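Local coordinates for DocCel5: Type I dockerin repeat domain from A. cellulolyticus family 5 endoglucanase WP_010249057 S15I, I16N mutant (Acetivibrio cellulolyticus, PDB 5NRK), which probably binds a cohesin module through its calcium-loaded dockerin fold and so anchors a family 5 endoglucanase in the cellulosome, at residues Ala38-Leu41 with Asn42-Ser46. Residues are numbered along the deposited sequence; the frame is centred on the assembly and turned at random. Where two conformers were deposited one is given.
Sequences AGDL and NGDKS. With CA (calcium ion), chain F.
Asp40 turns its carboxylate into the turn made by Asn42 to Ser46, and its two oxygens do different work. OD1 binds the calcium ion at 2.3 Å. OD2 faces the backbone and accepts a hydrogen bond from Lys45 N at 2.8 Å. That N-H comes from above the carboxylate plane, 51° out of it. Asp40 OD1 also takes two weak bonds, from Gly43 N at 3.2 Å and from Asp44 N at 3.4 Å. The backbone of the turn thus wraps round one carboxylate and helps fix its rotation. Asp40 CG is trans to the backbone N of the same residue (chi1 179°), which carries the group from the end of helix 35-39 into the loop. The metal and the backbone N-H groups would probably keep Asp40 ionised.

Asn42 binds the same ion through its side-chain oxygen, OD1. Its side chain crosses that of Asp40 at about a right angle, with amide and carboxylate planes 76° apart. Asp40 to Asp51 span the calcium-binding loop of the second EF-hand-like motif of a type I dockerin, which runs into helix 49-59. Asp44 OD1 binds the ion at 2.3 Å and accepts from Ser46 N at 3.1 Å, an Asx turn. Ser46 contributes its carbonyl O, 2.4 Å from calcium. Water 1 is a further ligand and donates to Asp44 OD2 at 2.7 Å. Both carboxylate oxygens of Asp51, at the start of helix 49-59, complete a sevenfold shell.

The CB of Leu41 points away from Asn42 to Ser46, and the side chain packs on Ile54 and Met55 of helix 49-59. Leu41 N is hydrogen-bonded to Asp51 OD1, a second tie between this turn and the helix. Gly43 bends the chain with a positive phi, as does Lys45.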
ATOM      1  N   ALA B  38       6.206  -8.311  14.203  1.00 12.90           N
ATOM      2  CA  ALA B  38       6.201  -6.902  13.806  1.00 13.62           C
ATOM      3  C   ALA B  38       4.810  -6.286  13.833  1.00 11.49           C
ATOM      4  O   ALA B  38       4.670  -5.113  14.166  1.00 12.12           O
ATOM      5  CB  ALA B  38       6.819  -6.737  12.425  1.00 14.88           C
ATOM      6  N   GLY B  39       3.789  -7.073  13.491  1.00 10.17           N
ATOM      7  CA  GLY B  39       2.445  -6.549  13.249  1.00  9.38           C
ATOM      8  C   GLY B  39       1.435  -6.727  14.362  1.00  8.94           C
ATOM      9  O   GLY B  39       0.384  -6.089  14.337  1.00  8.65           O
ATOM     10  N   ASP B  40       1.709  -7.643  15.285  1.00  8.93           N
ATOM     11  CA  ASP B  40       0.775  -7.956  16.370  1.00  8.87           C
ATOM     12  C   ASP B  40       1.131  -7.111  17.583  1.00  9.49           C
ATOM     13  O   ASP B  40       2.080  -7.412  18.322  1.00 12.35           O
ATOM     14  CB  ASP B  40       0.803  -9.428  16.722  1.00 10.24           C
ATOM     15  CG  ASP B  40      -0.124  -9.776  17.835  1.00 10.27           C
ATOM     16  OD1 ASP B  40      -1.145  -9.072  18.016  1.00 10.14           O
ATOM     17  OD2 ASP B  40       0.175 -10.771  18.542  1.00 12.96           O
ATOM     18  N   LEU B  41       0.351  -6.069  17.786  1.00  8.46           N
ATOM     19  CA  LEU B  41       0.671  -5.056  18.791  1.00  9.41           C
ATOM     20  C   LEU B  41      -0.116  -5.229  20.081  1.00 10.91           C
ATOM     21  O   LEU B  41       0.140  -4.513  21.058  1.00 13.30           O
ATOM     22  CB  LEU B  41       0.434  -3.676  18.232  1.00  8.82           C
ATOM     23  CG  LEU B  41       1.164  -3.378  16.918  1.00  8.25           C
ATOM     24  CD1 LEU B  41       0.900  -1.956  16.457  1.00  7.98           C
ATOM     25  CD2 LEU B  41       2.670  -3.619  17.043  1.00  9.60           C
ATOM     26  N   ASN B  42      -1.024  -6.196  20.113  1.00  9.90           N
ATOM     27  CA  ASN B  42      -1.757  -6.539  21.349  1.00 10.58           C
ATOM     28  C   ASN B  42      -1.588  -7.976  21.813  1.00 12.60           C
ATOM     29  O   ASN B  42      -2.183  -8.359  22.811  1.00 14.31           O
ATOM     30  CB  ASN B  42      -3.239  -6.164  21.219  1.00 10.50           C
ATOM     31  CG  ASN B  42      -3.904  -6.804  20.032  1.00  9.72           C
ATOM     32  OD1 ASN B  42      -3.326  -7.677  19.408  1.00  9.73           O
ATOM     33  ND2 ASN B  42      -5.129  -6.382  19.710  1.00  9.91           N
ATOM     34  N   GLY B  43      -0.753  -8.771  21.136  1.00 12.71           N
ATOM     35  CA  GLY B  43      -0.409 -10.096  21.628  1.00 13.60           C
ATOM     36  C   GLY B  43      -1.423 -11.196  21.401  1.00 14.71           C
ATOM     37  O   GLY B  43      -1.301 -12.275  21.984  1.00 17.40           O
ATOM     38  N   ASP B  44      -2.418 -10.951  20.548  1.00 13.45           N
ATOM     39  CA  ASP B  44      -3.402 -11.992  20.248  1.00 13.33           C
ATOM     40  C   ASP B  44      -2.990 -12.935  19.103  1.00 13.90           C
ATOM     41  O   ASP B  44      -3.753 -13.827  18.730  1.00 17.59           O
ATOM     42  CB  ASP B  44      -4.816 -11.412  20.047  1.00 12.46           C
ATOM     43  CG  ASP B  44      -4.949 -10.554  18.796  1.00 11.68           C
ATOM     44  OD1 ASP B  44      -3.958 -10.391  18.048  1.00 11.43           O
ATOM     45  OD2 ASP B  44      -6.060 -10.028  18.584  1.00 12.88           O
ATOM     46  N   LYS B  45      -1.790 -12.730  18.568  1.00 14.47           N
ATOM     47  CA  LYS B  45      -1.197 -13.550  17.508  1.00 16.45           C
ATOM     48  C   LYS B  45      -1.899 -13.404  16.152  1.00 16.61           C
ATOM     49  O   LYS B  45      -1.697 -14.213  15.249  1.00 18.04           O
ATOM     50  CB  LYS B  45      -1.077 -15.029  17.929  1.00 22.24           C
ATOM     51  CG  LYS B  45      -0.354 -15.264  19.240  1.00 26.88           C
ATOM     52  CD  LYS B  45       1.138 -15.154  19.024  1.00 37.38           C
ATOM     53  CE  LYS B  45       1.915 -15.494  20.285  1.00 48.76           C
ATOM     54  NZ  LYS B  45       1.676 -14.536  21.402  1.00 56.18           N
ATOM     55  N   SER B  46      -2.682 -12.340  16.004  1.00 13.77           N
ATOM     56  CA  SER B  46      -3.360 -11.989  14.750  0.50 12.62           C
ATOM     57  C   SER B  46      -2.951 -10.566  14.383  1.00 11.45           C
ATOM     58  O   SER B  46      -2.674  -9.750  15.265  1.00 10.37           O
ATOM     59  CB  SER B  46      -4.897 -12.012  14.893  0.50 12.81           C
ATOM     60  OG  SER B  46      -5.445 -13.304  15.105  0.50 13.74           O
TER
HETATM   61 CA    CA F 102      -3.151  -8.397  17.122  1.00  8.50          CA
HETATM   62  O   HOH W   1      -5.512  -7.870  17.103  1.00  9.22           O